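PDB 1VPK: DNA polymerase III, beta subunit from Thermotoga maritima, which probably tethers DNA polymerases and other proteins to DNA and makes them processive, as a ring-shaped head-to-tail homodimer that encircles the duplex. Local coordinates for residues Val216-Ile225 against Leu236-Val244; Glu290-Glu298 against Lys321-Pro332. All coordinates share one frame; numbering follows the deposited sequence.

Contact 1. Residues Val216-Ile225 against Leu236-Val244; sequences VLDNTTEPTI and LSTNDVETV
Asn239 N donates to Glu222 OE1 at 3.0 Å, an almost straight bond (166° at the hydrogen) that meets the oxygen on its syn side, 31° out of the carboxylate plane. The acid also lies against carbon: OE2 is 3.5 Å from Thr238 CA, and OE1 comes to 3.2 Å from Asn239 CB. At its base, the backbone N of Glu222 gives its hydrogen to Thr220 OG1, closing an ST turn, while Glu222 O accepts from Thr143. An alanine in place of Glu222 would probably leave Asn239 N without this acceptor and uncover the backbone at Thr238. The 216-225 segment carries the end of helix 207-218 through a loop into strand 224-229, and 236-244 turns from strand 233-237 into strand 241-246, so the contact lays the helix end over an antiparallel sheet that runs from the central domain's 224-229/233-237 hairpin, through strand 241-246, to strand 63-68 of the N-terminal domain. Between helix end and strands mostly methyls touch. Ile225 CD1 meets Leu236 CD1 at 3.8 Å, and Ile225 CG2 touches Thr238 CG2, whose methyl also faces Thr220 OG1. Val216 straddles two strands: CG1, set opposite the backbone N (chi1 170°), packs on Leu236 CD2 at 3.9 Å, while CG2 reaches Thr243 OG1 at 3.7 Å. Helix 143-153 adds Leu146 against Ile225.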
ATOM      1  N   VAL A 216      -5.788  15.643 -15.695  1.00 49.55           N
ATOM      2  CA  VAL A 216      -6.531  16.873 -15.999  1.00 50.84           C
ATOM      3  C   VAL A 216      -8.030  16.741 -15.604  1.00 50.53           C
ATOM      4  O   VAL A 216      -8.575  17.556 -14.813  1.00 50.57           O
ATOM      5  CB  VAL A 216      -6.395  17.234 -17.513  1.00 50.85           C
ATOM      6  CG1 VAL A 216      -7.344  18.347 -17.895  1.00 52.43           C
ATOM      7  CG2 VAL A 216      -5.004  17.685 -17.790  1.00 52.13           C
ATOM      8  N   LEU A 217      -8.631  15.670 -16.080  1.00 49.84           N
ATOM      9  CA  LEU A 217     -10.063  15.403 -15.869  1.00 51.40           C
ATOM     10  C   LEU A 217     -10.382  15.198 -14.397  1.00 51.34           C
ATOM     11  O   LEU A 217     -11.421  15.671 -13.911  1.00 52.54           O
ATOM     12  CB  LEU A 217     -10.498  14.189 -16.681  1.00 50.94           C
ATOM     13  CG  LEU A 217     -10.341  14.266 -18.194  1.00 52.33           C
ATOM     14  CD1 LEU A 217     -10.614  12.936 -18.844  1.00 50.56           C
ATOM     15  CD2 LEU A 217     -11.224  15.348 -18.827  1.00 54.11           C
ATOM     16  N   ASP A 218      -9.506  14.485 -13.682  1.00 50.75           N
ATOM     17  CA  ASP A 218      -9.700  14.262 -12.260  1.00 51.33           C
ATOM     18  C   ASP A 218      -9.512  15.534 -11.475  1.00 49.89           C
ATOM     19  O   ASP A 218      -9.961  15.578 -10.343  1.00 50.74           O
ATOM     20  CB  ASP A 218      -8.798  13.139 -11.692  1.00 52.61           C
ATOM     21  CG  ASP A 218      -9.139  11.728 -12.277  1.00 56.38           C
ATOM     22  OD1 ASP A 218     -10.292  11.491 -12.738  1.00 62.11           O
ATOM     23  OD2 ASP A 218      -8.235  10.848 -12.282  1.00 60.65           O
ATOM     24  N   ASN A 219      -8.912  16.576 -12.059  1.00 47.95           N
ATOM     25  CA  ASN A 219      -8.653  17.815 -11.332  1.00 47.48           C
ATOM     26  C   ASN A 219      -9.270  19.069 -11.899  1.00 48.16           C
ATOM     27  O   ASN A 219      -8.864  20.164 -11.553  1.00 48.56           O
ATOM     28  CB  ASN A 219      -7.135  18.010 -11.158  1.00 47.06           C
ATOM     29  CG  ASN A 219      -6.552  17.005 -10.249  1.00 43.47           C
ATOM     30  OD1 ASN A 219      -6.594  17.161  -9.056  1.00 48.21           O
ATOM     31  ND2 ASN A 219      -6.051  15.948 -10.796  1.00 42.21           N
ATOM     32  N   THR A 220     -10.263  18.936 -12.756  1.00 49.80           N
ATOM     33  CA  THR A 220     -11.047  20.101 -13.156  1.00 51.09           C
ATOM     34  C   THR A 220     -12.486  20.008 -12.608  1.00 52.16           C
ATOM     35  O   THR A 220     -13.081  18.938 -12.536  1.00 52.05           O
ATOM     36  CB  THR A 220     -11.029  20.353 -14.695  1.00 51.11           C
ATOM     37  OG1 THR A 220     -11.804  21.523 -14.992  1.00 53.19           O
ATOM     38  CG2 THR A 220     -11.611  19.229 -15.440  1.00 51.78           C
ATOM     39  N   THR A 221     -13.028  21.144 -12.218  1.00 53.49           N
ATOM     40  CA  THR A 221     -14.414  21.193 -11.784  1.00 54.76           C
ATOM     41  C   THR A 221     -15.293  21.677 -12.930  1.00 54.79           C
ATOM     42  O   THR A 221     -16.493  21.843 -12.749  1.00 55.21           O
ATOM     43  CB  THR A 221     -14.590  22.103 -10.546  1.00 55.12           C
ATOM     44  OG1 THR A 221     -14.434  23.480 -10.920  1.00 56.34           O
ATOM     45  CG2 THR A 221     -13.544  21.746  -9.458  1.00 56.76           C
ATOM     46  N   GLU A 222     -14.721  21.896 -14.111  1.00 54.41           N
ATOM     47  CA  GLU A 222     -15.533  22.450 -15.162  1.00 55.12           C
ATOM     48  C   GLU A 222     -16.350  21.380 -15.912  1.00 53.80           C
ATOM     49  O   GLU A 222     -15.888  20.261 -16.099  1.00 52.47           O
ATOM     50  CB  GLU A 222     -14.725  23.373 -16.064  1.00 55.36           C
ATOM     51  CG  GLU A 222     -14.059  22.768 -17.266  1.00 58.13           C
ATOM     52  CD  GLU A 222     -13.487  23.858 -18.168  1.00 58.76           C
ATOM     53  OE1 GLU A 222     -12.980  24.860 -17.581  1.00 63.01           O
ATOM     54  OE2 GLU A 222     -13.555  23.722 -19.430  1.00 59.95           O
ATOM     55  N   PRO A 223     -17.611  21.716 -16.266  1.00 53.73           N
ATOM     56  CA  PRO A 223     -18.620  20.735 -16.766  1.00 53.51           C
ATOM     57  C   PRO A 223     -18.282  20.033 -18.089  1.00 52.48           C
ATOM     58  O   PRO A 223     -18.625  18.865 -18.293  1.00 51.75           O
ATOM     59  CB  PRO A 223     -19.896  21.591 -16.923  1.00 53.39           C
ATOM     60  CG  PRO A 223     -19.679  22.742 -16.073  1.00 54.40           C
ATOM     61  CD  PRO A 223     -18.213  23.054 -16.148  1.00 53.83           C
ATOM     62  N   THR A 224     -17.634  20.756 -18.986  1.00 52.77           N
ATOM     63  CA  THR A 224     -17.186  20.189 -20.249  1.00 52.81           C
ATOM     64  C   THR A 224     -15.763  20.607 -20.554  1.00 51.56           C
ATOM     65  O   THR A 224     -15.261  21.563 -19.982  1.00 53.51           O
ATOM     66  CB  THR A 224     -18.043  20.678 -21.403  1.00 52.30           C
ATOM     67  OG1 THR A 224     -17.950  22.101 -21.481  1.00 54.27           O
ATOM     68  CG2 THR A 224     -19.462  20.318 -21.196  1.00 54.06           C
ATOM     69  N   ILE A 225     -15.112  19.872 -21.446  1.00 50.94           N
ATOM     70  CA  ILE A 225     -13.750  20.198 -21.909  1.00 50.30           C
ATOM     71  C   ILE A 225     -13.709  20.172 -23.450  1.00 49.74           C
ATOM     72  O   ILE A 225     -14.560  19.543 -24.096  1.00 47.98           O
ATOM     73  CB  ILE A 225     -12.681  19.218 -21.388  1.00 51.03           C
ATOM     74  CG1 ILE A 225     -12.954  17.780 -21.823  1.00 50.85           C
ATOM     75  CG2 ILE A 225     -12.545  19.305 -19.881  1.00 53.78           C
ATOM     76  CD1 ILE A 225     -12.346  17.441 -23.179  1.00 52.31           C
ATOM     77  N   LEU A 236      -6.168  19.307 -25.456  1.00 48.50           N
ATOM     78  CA  LEU A 236      -7.256  19.136 -24.531  1.00 51.01           C
ATOM     79  C   LEU A 236      -7.216  20.362 -23.617  1.00 52.17           C
ATOM     80  O   LEU A 236      -6.230  20.571 -22.897  1.00 52.06           O
ATOM     81  CB  LEU A 236      -7.035  17.873 -23.717  1.00 51.40           C
ATOM     82  CG  LEU A 236      -8.207  17.338 -22.908  1.00 53.39           C
ATOM     83  CD1 LEU A 236      -8.772  16.097 -23.608  1.00 56.66           C
ATOM     84  CD2 LEU A 236      -7.761  16.966 -21.526  1.00 55.36           C
ATOM     85  N   SER A 237      -8.269  21.169 -23.669  1.00 53.30           N
ATOM     86  CA  SER A 237      -8.293  22.489 -23.037  1.00 54.39           C
ATOM     87  C   SER A 237      -9.440  22.590 -22.038  1.00 54.34           C
ATOM     88  O   SER A 237     -10.582  22.163 -22.332  1.00 52.46           O
ATOM     89  CB  SER A 237      -8.557  23.570 -24.105  1.00 55.19           C
ATOM     90  OG  SER A 237      -7.475  23.664 -25.015  1.00 59.71           O
ATOM     91  N   THR A 238      -9.136  23.179 -20.884  1.00 54.17           N
ATOM     92  CA  THR A 238     -10.134  23.734 -19.986  1.00 54.81           C
ATOM     93  C   THR A 238      -9.960  25.264 -20.014  1.00 55.04           C
ATOM     94  O   THR A 238      -9.189  25.800 -20.808  1.00 54.62           O
ATOM     95  CB  THR A 238      -9.982  23.206 -18.538  1.00 54.93           C
ATOM     96  OG1 THR A 238      -8.823  23.787 -17.918  1.00 54.74           O
ATOM     97  CG2 THR A 238      -9.845  21.681 -18.526  1.00 55.10           C
ATOM     98  N   ASN A 239     -10.737  25.949 -19.177  1.00 54.84           N
ATOM     99  CA  ASN A 239     -10.658  27.386 -18.932  1.00 54.86           C
ATOM    100  C   ASN A 239      -9.210  27.890 -18.752  1.00 53.84           C
ATOM    101  O   ASN A 239      -8.788  28.836 -19.430  1.00 55.07           O
ATOM    102  CB  ASN A 239     -11.450  27.631 -17.629  1.00 56.07           C
ATOM    103  CG  ASN A 239     -11.803  29.062 -17.395  1.00 60.41           C
ATOM    104  OD1 ASN A 239     -12.306  29.756 -18.290  1.00 69.01           O
ATOM    105  ND2 ASN A 239     -11.611  29.513 -16.149  1.00 64.89           N
ATOM    106  N   ASP A 240      -8.460  27.192 -17.894  1.00 51.38           N
ATOM    107  CA  ASP A 240      -7.185  27.663 -17.308  1.00 49.73           C
ATOM    108  C   ASP A 240      -5.972  26.821 -17.718  1.00 49.56           C
ATOM    109  O   ASP A 240      -4.846  27.194 -17.389  1.00 49.06           O
ATOM    110  CB  ASP A 240      -7.238  27.509 -15.785  0.65 48.68           C
ATOM    111  CG  ASP A 240      -8.049  28.519 -15.100  0.65 49.60           C
ATOM    112  OD1 ASP A 240      -8.445  29.547 -15.702  0.65 53.74           O
ATOM    113  OD2 ASP A 240      -8.305  28.270 -13.900  0.65 49.23           O
ATOM    114  N   VAL A 241      -6.210  25.691 -18.386  1.00 49.09           N
ATOM    115  CA  VAL A 241      -5.206  24.668 -18.639  1.00 49.87           C
ATOM    116  C   VAL A 241      -5.238  24.211 -20.090  1.00 50.26           C
ATOM    117  O   VAL A 241      -6.242  23.682 -20.580  1.00 49.93           O
ATOM    118  CB  VAL A 241      -5.332  23.445 -17.657  1.00 50.93           C
ATOM    119  CG1 VAL A 241      -4.132  22.493 -17.809  1.00 51.02           C
ATOM    120  CG2 VAL A 241      -5.370  23.924 -16.235  1.00 51.21           C
ATOM    121  N   GLU A 242      -4.118  24.431 -20.787  1.00 50.24           N
ATOM    122  CA  GLU A 242      -3.919  23.889 -22.136  1.00 50.62           C
ATOM    123  C   GLU A 242      -2.977  22.718 -22.078  1.00 50.66           C
ATOM    124  O   GLU A 242      -1.818  22.839 -21.637  1.00 49.28           O
ATOM    125  CB  GLU A 242      -3.338  24.931 -23.065  1.00 50.54           C
ATOM    126  CG  GLU A 242      -4.304  26.058 -23.379  1.00 54.73           C
ATOM    127  CD  GLU A 242      -5.392  25.664 -24.396  1.00 59.62           C
ATOM    128  OE1 GLU A 242      -5.142  24.803 -25.293  1.00 61.63           O
ATOM    129  OE2 GLU A 242      -6.496  26.248 -24.295  1.00 61.69           O
ATOM    130  N   THR A 243      -3.473  21.569 -22.538  1.00 50.42           N
ATOM    131  CA  THR A 243      -2.660  20.383 -22.670  1.00 50.14           C
ATOM    132  C   THR A 243      -2.576  20.030 -24.147  1.00 49.99           C
ATOM    133  O   THR A 243      -3.596  19.947 -24.797  1.00 48.10           O
ATOM    134  CB  THR A 243      -3.265  19.219 -21.857  1.00 50.97           C
ATOM    135  OG1 THR A 243      -3.297  19.585 -20.466  1.00 50.50           O
ATOM    136  CG2 THR A 243      -2.458  17.956 -22.004  1.00 53.58           C
ATOM    137  N   VAL A 244      -1.359  19.792 -24.647  1.00 48.13           N
ATOM    138  CA  VAL A 244      -1.137  19.465 -26.041  1.00 48.63           C
ATOM    139  C   VAL A 244      -0.274  18.236 -26.097  1.00 48.50           C
ATOM    140  O   VAL A 244       0.704  18.096 -25.349  1.00 48.07           O
ATOM    141  CB  VAL A 244      -0.534  20.632 -26.879  1.00 48.74           C
ATOM    142  CG1 VAL A 244       0.915  20.969 -26.425  1.00 52.86           C
ATOM    143  CG2 VAL A 244      -0.543  20.286 -28.347  1.00 48.26           C
TER

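Contact 2. Residues Glu290-Glu298 against Lys321-Pro332; sequences ESVKFEIEE and KEGEDLVIAFNP
Strands 292-296 and 326-330 pair antiparallel, their short axes at 161°, along one margin of a four-stranded sheet in the C-terminal domain. Three hydrogen-bonded pairs, Val292 with Phe330, Phe294 with Ile328 and Ile296 with Leu326, satisfy both N and O of each residue; Ile296 N to Leu326 O is the shortest of these six bonds at 2.7 Å. Val292 O and Phe294 O additionally receive CA-H contacts from Ala329 and Val327. On the face bearing Phe294, the edge of Phe330 points to the Phe294 ring in an offset edge-to-face pair, planes at 80°, and Phe351 of strand 346-351 packs against Ile296, Leu326, Ile328 and Phe330. Beyond the Ile296-Leu326 pair, Lys321 NZ of strand 320-323 is gripped three ways: by Glu298 OE1 at 2.6 Å, from above that carboxylate's plane, by Asp325 OD1 at 2.7 Å, nearly along its C-O axis, and by Gly323 O at 2.8 Å. The ammonium probably offsets the repulsion between the two acids. Bends at chi2 (-86°) and chi3 of Lys321 bring its CE against Glu297 O. A water accepts from Glu298 N at 3.0 Å and donates to Asp325 OD2 at 3.3 Å.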
ATOM      1  N   GLU A 290      -0.382 -19.620 -13.621  1.00 54.62           N
ATOM      2  CA  GLU A 290      -1.033 -18.365 -14.090  1.00 54.80           C
ATOM      3  C   GLU A 290      -2.161 -18.678 -15.060  1.00 53.49           C
ATOM      4  O   GLU A 290      -2.333 -18.027 -16.115  1.00 52.92           O
ATOM      5  CB  GLU A 290      -0.015 -17.422 -14.749  1.00 55.28           C
ATOM      6  CG  GLU A 290       1.281 -17.239 -13.980  1.00 57.92           C
ATOM      7  CD  GLU A 290       1.142 -16.493 -12.655  1.00 61.66           C
ATOM      8  OE1 GLU A 290       0.188 -15.717 -12.505  1.00 65.38           O
ATOM      9  OE2 GLU A 290       2.016 -16.649 -11.766  1.00 64.47           O
ATOM     10  N   SER A 291      -2.943 -19.690 -14.701  1.00 52.64           N
ATOM     11  CA  SER A 291      -3.966 -20.223 -15.605  1.00 51.13           C
ATOM     12  C   SER A 291      -5.179 -20.678 -14.839  1.00 50.39           C
ATOM     13  O   SER A 291      -5.023 -21.240 -13.787  1.00 49.30           O
ATOM     14  CB  SER A 291      -3.384 -21.419 -16.336  1.00 51.74           C
ATOM     15  OG  SER A 291      -4.394 -22.228 -16.885  1.00 52.87           O
ATOM     16  N   VAL A 292      -6.376 -20.401 -15.367  1.00 49.09           N
ATOM     17  CA  VAL A 292      -7.606 -20.993 -14.901  1.00 48.74           C
ATOM     18  C   VAL A 292      -8.288 -21.605 -16.122  1.00 47.99           C
ATOM     19  O   VAL A 292      -8.379 -20.969 -17.158  1.00 45.87           O
ATOM     20  CB  VAL A 292      -8.529 -19.981 -14.189  1.00 49.83           C
ATOM     21  CG1 VAL A 292      -8.845 -18.726 -15.070  1.00 51.09           C
ATOM     22  CG2 VAL A 292      -9.885 -20.630 -13.745  1.00 50.29           C
ATOM     23  N   LYS A 293      -8.695 -22.860 -15.985  1.00 47.96           N
ATOM     24  CA  LYS A 293      -9.543 -23.569 -16.946  1.00 48.21           C
ATOM     25  C   LYS A 293     -10.997 -23.459 -16.504  1.00 48.60           C
ATOM     26  O   LYS A 293     -11.347 -23.785 -15.346  1.00 47.19           O
ATOM     27  CB  LYS A 293      -9.126 -25.035 -16.995  1.00 47.56           C
ATOM     28  CG  LYS A 293      -9.889 -25.865 -18.006  1.00 48.56           C
ATOM     29  CD  LYS A 293      -9.352 -27.280 -18.094  1.00 49.56           C
ATOM     30  CE  LYS A 293      -9.581 -28.017 -16.791  1.00 52.11           C
ATOM     31  NZ  LYS A 293      -9.394 -29.495 -16.966  1.00 53.10           N
ATOM     32  N   PHE A 294     -11.826 -22.953 -17.424  1.00 48.58           N
ATOM     33  CA  PHE A 294     -13.265 -22.902 -17.268  1.00 48.84           C
ATOM     34  C   PHE A 294     -13.834 -24.117 -17.954  1.00 47.42           C
ATOM     35  O   PHE A 294     -13.531 -24.352 -19.122  1.00 46.54           O
ATOM     36  CB  PHE A 294     -13.849 -21.652 -17.923  1.00 49.78           C
ATOM     37  CG  PHE A 294     -13.511 -20.379 -17.208  1.00 52.42           C
ATOM     38  CD1 PHE A 294     -12.262 -19.863 -17.252  1.00 56.57           C
ATOM     39  CD2 PHE A 294     -14.447 -19.698 -16.492  1.00 57.92           C
ATOM     40  CE1 PHE A 294     -11.958 -18.707 -16.584  1.00 56.52           C
ATOM     41  CE2 PHE A 294     -14.131 -18.540 -15.843  1.00 57.11           C
ATOM     42  CZ  PHE A 294     -12.906 -18.051 -15.910  1.00 53.75           C
ATOM     43  N   GLU A 295     -14.610 -24.893 -17.197  1.00 46.83           N
ATOM     44  CA  GLU A 295     -15.407 -26.013 -17.678  1.00 45.81           C
ATOM     45  C   GLU A 295     -16.853 -25.543 -17.546  1.00 46.57           C
ATOM     46  O   GLU A 295     -17.458 -25.532 -16.455  1.00 43.85           O
ATOM     47  CB  GLU A 295     -15.141 -27.260 -16.849  1.00 45.94           C
ATOM     48  CG  GLU A 295     -13.709 -27.710 -16.924  1.00 46.20           C
ATOM     49  CD  GLU A 295     -13.364 -28.753 -15.890  1.00 49.25           C
ATOM     50  OE1 GLU A 295     -14.192 -29.089 -15.038  1.00 51.21           O
ATOM     51  OE2 GLU A 295     -12.243 -29.259 -15.938  1.00 54.91           O
ATOM     52  N   ILE A 296     -17.386 -25.119 -18.674  1.00 47.15           N
ATOM     53  CA  ILE A 296     -18.715 -24.588 -18.744  1.00 48.52           C
ATOM     54  C   ILE A 296     -19.718 -25.693 -19.124  1.00 49.50           C
ATOM     55  O   ILE A 296     -19.577 -26.371 -20.137  1.00 47.92           O
ATOM     56  CB  ILE A 296     -18.757 -23.447 -19.757  1.00 48.43           C
ATOM     57  CG1 ILE A 296     -17.755 -22.374 -19.390  1.00 50.09           C
ATOM     58  CG2 ILE A 296     -20.170 -22.883 -19.821  1.00 50.78           C
ATOM     59  CD1 ILE A 296     -17.411 -21.495 -20.505  1.00 49.37           C
ATOM     60  N   GLU A 297     -20.697 -25.893 -18.253  1.00 50.89           N
ATOM     61  CA  GLU A 297     -21.711 -26.905 -18.379  1.00 54.10           C
ATOM     62  C   GLU A 297     -23.047 -26.181 -18.311  1.00 55.36           C
ATOM     63  O   GLU A 297     -23.102 -24.942 -18.277  1.00 54.55           O
ATOM     64  CB  GLU A 297     -21.604 -27.923 -17.242  1.00 54.50           C
ATOM     65  CG  GLU A 297     -20.213 -28.577 -17.149  1.00 57.66           C
ATOM     66  CD  GLU A 297     -19.989 -29.379 -15.855  1.00 59.04           C
ATOM     67  OE1 GLU A 297     -20.985 -29.662 -15.125  1.00 65.54           O
ATOM     68  OE2 GLU A 297     -18.805 -29.740 -15.588  1.00 67.13           O
ATOM     69  N   GLU A 298     -24.132 -26.943 -18.274  1.00 56.27           N
ATOM     70  CA  GLU A 298     -25.418 -26.354 -18.523  1.00 57.73           C
ATOM     71  C   GLU A 298     -25.853 -25.311 -17.494  1.00 57.28           C
ATOM     72  O   GLU A 298     -26.415 -24.273 -17.883  1.00 59.00           O
ATOM     73  CB  GLU A 298     -26.473 -27.441 -18.706  1.00 58.65           C
ATOM     74  CG  GLU A 298     -27.812 -26.910 -19.376  1.00 63.16           C
ATOM     75  CD  GLU A 298     -27.661 -25.649 -20.308  1.00 64.99           C
ATOM     76  OE1 GLU A 298     -26.977 -25.716 -21.365  1.00 61.09           O
ATOM     77  OE2 GLU A 298     -28.265 -24.589 -19.958  1.00 67.42           O
ATOM     78  N   LYS A 321     -26.408 -20.257 -18.629  1.00 47.36           N
ATOM     79  CA  LYS A 321     -25.629 -20.541 -19.838  1.00 47.36           C
ATOM     80  C   LYS A 321     -26.534 -20.941 -21.045  1.00 47.75           C
ATOM     81  O   LYS A 321     -27.398 -21.783 -20.918  1.00 47.04           O
ATOM     82  CB  LYS A 321     -24.647 -21.667 -19.517  1.00 47.22           C
ATOM     83  CG  LYS A 321     -23.754 -22.132 -20.670  1.00 47.16           C
ATOM     84  CD  LYS A 321     -24.448 -23.198 -21.530  1.00 47.67           C
ATOM     85  CE  LYS A 321     -23.663 -24.475 -21.677  1.00 44.22           C
ATOM     86  NZ  LYS A 321     -24.568 -25.512 -22.300  1.00 43.62           N
ATOM     87  N   GLU A 322     -26.316 -20.295 -22.186  1.00 47.25           N
ATOM     88  CA  GLU A 322     -26.946 -20.620 -23.473  1.00 47.54           C
ATOM     89  C   GLU A 322     -25.870 -21.234 -24.384  1.00 45.76           C
ATOM     90  O   GLU A 322     -24.749 -20.802 -24.366  1.00 43.94           O
ATOM     91  CB  GLU A 322     -27.360 -19.330 -24.199  1.00 47.63           C
ATOM     92  CG  GLU A 322     -28.446 -18.534 -23.561  1.00 50.91           C
ATOM     93  CD  GLU A 322     -29.004 -17.442 -24.453  1.00 49.16           C
ATOM     94  OE1 GLU A 322     -28.239 -16.685 -25.088  1.00 54.37           O
ATOM     95  OE2 GLU A 322     -30.220 -17.321 -24.483  1.00 55.19           O
ATOM     96  N   GLY A 323     -26.238 -22.191 -25.222  1.00 45.35           N
ATOM     97  CA  GLY A 323     -25.352 -22.712 -26.244  1.00 44.28           C
ATOM     98  C   GLY A 323     -24.574 -23.904 -25.787  1.00 44.21           C
ATOM     99  O   GLY A 323     -25.015 -24.669 -24.984  1.00 43.78           O
ATOM    100  N   GLU A 324     -23.374 -24.040 -26.315  1.00 45.63           N
ATOM    101  CA  GLU A 324     -22.566 -25.235 -26.159  1.00 45.91           C
ATOM    102  C   GLU A 324     -21.757 -25.290 -24.846  1.00 45.31           C
ATOM    103  O   GLU A 324     -21.244 -24.272 -24.390  1.00 44.18           O
ATOM    104  CB  GLU A 324     -21.580 -25.266 -27.337  1.00 47.09           C
ATOM    105  CG  GLU A 324     -22.223 -25.547 -28.671  1.00 51.25           C
ATOM    106  CD  GLU A 324     -22.716 -26.976 -28.705  1.00 58.81           C
ATOM    107  OE1 GLU A 324     -21.855 -27.898 -28.814  1.00 65.65           O
ATOM    108  OE2 GLU A 324     -23.954 -27.196 -28.590  1.00 64.18           O
ATOM    109  N   ASP A 325     -21.599 -26.489 -24.276  1.00 44.69           N
ATOM    110  CA  ASP A 325     -20.631 -26.700 -23.214  1.00 45.51           C
ATOM    111  C   ASP A 325     -19.252 -26.446 -23.802  1.00 45.56           C
ATOM    112  O   ASP A 325     -19.048 -26.674 -24.976  1.00 45.28           O
ATOM    113  CB  ASP A 325     -20.675 -28.116 -22.651  1.00 45.66           C
ATOM    114  CG  ASP A 325     -21.988 -28.443 -21.959  1.00 48.56           C
ATOM    115  OD1 ASP A 325     -22.827 -27.521 -21.691  1.00 50.83           O
ATOM    116  OD2 ASP A 325     -22.185 -29.652 -21.676  1.00 52.98           O
ATOM    117  N   LEU A 326     -18.336 -25.951 -22.978  1.00 44.90           N
ATOM    118  CA  LEU A 326     -17.017 -25.515 -23.432  1.00 45.72           C
ATOM    119  C   LEU A 326     -16.003 -25.653 -22.313  1.00 46.24           C
ATOM    120  O   LEU A 326     -16.326 -25.394 -21.170  1.00 46.16           O
ATOM    121  CB  LEU A 326     -17.079 -24.059 -23.863  1.00 46.27           C
ATOM    122  CG  LEU A 326     -15.800 -23.353 -24.302  1.00 47.54           C
ATOM    123  CD1 LEU A 326     -15.180 -24.050 -25.500  1.00 49.61           C
ATOM    124  CD2 LEU A 326     -16.161 -21.916 -24.599  1.00 50.58           C
ATOM    125  N   VAL A 327     -14.804 -26.135 -22.652  1.00 46.50           N
ATOM    126  CA  VAL A 327     -13.648 -26.093 -21.783  1.00 46.22           C
ATOM    127  C   VAL A 327     -12.652 -25.106 -22.450  1.00 46.37           C
ATOM    128  O   VAL A 327     -12.354 -25.217 -23.649  1.00 46.75           O
ATOM    129  CB  VAL A 327     -13.059 -27.489 -21.605  1.00 47.17           C
ATOM    130  CG1 VAL A 327     -11.756 -27.433 -20.753  1.00 47.16           C
ATOM    131  CG2 VAL A 327     -14.103 -28.416 -21.000  1.00 47.27           C
ATOM    132  N   ILE A 328     -12.208 -24.105 -21.696  1.00 45.04           N
ATOM    133  CA  ILE A 328     -11.406 -22.984 -22.231  1.00 45.93           C
ATOM    134  C   ILE A 328     -10.555 -22.337 -21.114  1.00 45.85           C
ATOM    135  O   ILE A 328     -11.024 -22.189 -20.020  1.00 44.55           O
ATOM    136  CB  ILE A 328     -12.296 -21.917 -22.944  1.00 45.03           C
ATOM    137  CG1 ILE A 328     -11.436 -20.847 -23.610  1.00 45.90           C
ATOM    138  CG2 ILE A 328     -13.265 -21.239 -21.959  1.00 47.13           C
ATOM    139  CD1 ILE A 328     -12.208 -19.946 -24.549  1.00 44.48           C
ATOM    140  N   ALA A 329      -9.293 -21.989 -21.390  1.00 46.18           N
ATOM    141  CA  ALA A 329      -8.374 -21.462 -20.342  1.00 46.69           C
ATOM    142  C   ALA A 329      -7.986 -20.010 -20.575  1.00 47.41           C
ATOM    143  O   ALA A 329      -7.772 -19.575 -21.746  1.00 46.39           O
ATOM    144  CB  ALA A 329      -7.058 -22.335 -20.267  1.00 47.01           C
ATOM    145  N   PHE A 330      -7.819 -19.289 -19.463  1.00 47.38           N
ATOM    146  CA  PHE A 330      -7.364 -17.888 -19.457  1.00 47.88           C
ATOM    147  C   PHE A 330      -6.332 -17.585 -18.375  1.00 48.35           C
ATOM    148  O   PHE A 330      -6.223 -18.295 -17.369  1.00 47.40           O
ATOM    149  CB  PHE A 330      -8.550 -16.963 -19.226  1.00 49.20           C
ATOM    150  CG  PHE A 330      -9.577 -17.012 -20.321  1.00 48.28           C
ATOM    151  CD1 PHE A 330      -9.418 -16.277 -21.471  1.00 49.64           C
ATOM    152  CD2 PHE A 330     -10.702 -17.817 -20.199  1.00 51.64           C
ATOM    153  CE1 PHE A 330     -10.345 -16.342 -22.478  1.00 47.33           C
ATOM    154  CE2 PHE A 330     -11.623 -17.873 -21.197  1.00 51.04           C
ATOM    155  CZ  PHE A 330     -11.438 -17.148 -22.325  1.00 49.97           C
ATOM    156  N   ASN A 331      -5.571 -16.519 -18.578  1.00 47.94           N
ATOM    157  CA  ASN A 331      -4.900 -15.865 -17.462  1.00 48.50           C
ATOM    158  C   ASN A 331      -5.962 -15.230 -16.582  1.00 48.43           C
ATOM    159  O   ASN A 331      -6.713 -14.358 -17.039  1.00 46.80           O
ATOM    160  CB  ASN A 331      -3.930 -14.791 -17.979  1.00 49.45           C
ATOM    161  CG  ASN A 331      -3.121 -14.122 -16.866  1.00 50.81           C
ATOM    162  OD1 ASN A 331      -3.453 -14.185 -15.680  1.00 53.50           O
ATOM    163  ND2 ASN A 331      -2.036 -13.483 -17.259  1.00 53.49           N
ATOM    164  N   PRO A 332      -6.063 -15.678 -15.310  1.00 48.87           N
ATOM    165  CA  PRO A 332      -7.128 -15.178 -14.446  1.00 48.44           C
ATOM    166  C   PRO A 332      -7.009 -13.697 -14.066  1.00 48.63           C
ATOM    167  O   PRO A 332      -8.043 -13.039 -13.825  1.00 47.51           O
ATOM    168  CB  PRO A 332      -7.011 -16.074 -13.205  1.00 48.27           C
ATOM    169  CG  PRO A 332      -5.578 -16.487 -13.190  1.00 49.48           C
ATOM    170  CD  PRO A 332      -5.252 -16.703 -14.634  1.00 49.09           C
TER
HETATM  171  O   HOH W   1     -24.088 -29.813 -19.001  1.00 61.22           O

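How the contacts relate
Both segments of contact 1 come earlier in the chain than either segment of contact 2, the first contact within the central domain and the second within the C-terminal one. They lie on opposite sides of the chain's centre, their own centres 44 Å apart and their nearest atoms about 24 Å apart. No sheet is common to both: 224-229, 233-237 and 241-246 belong to an eight-stranded sheet that also takes in N-terminal strands such as 63-68, whereas 292-296 and 326-330 sit in a separate four-stranded sheet, with 320-323 at the end of a nine-stranded one. Each contact thus lies in a different domain of the arc that, doubled in the homodimer, makes the ring around DNA.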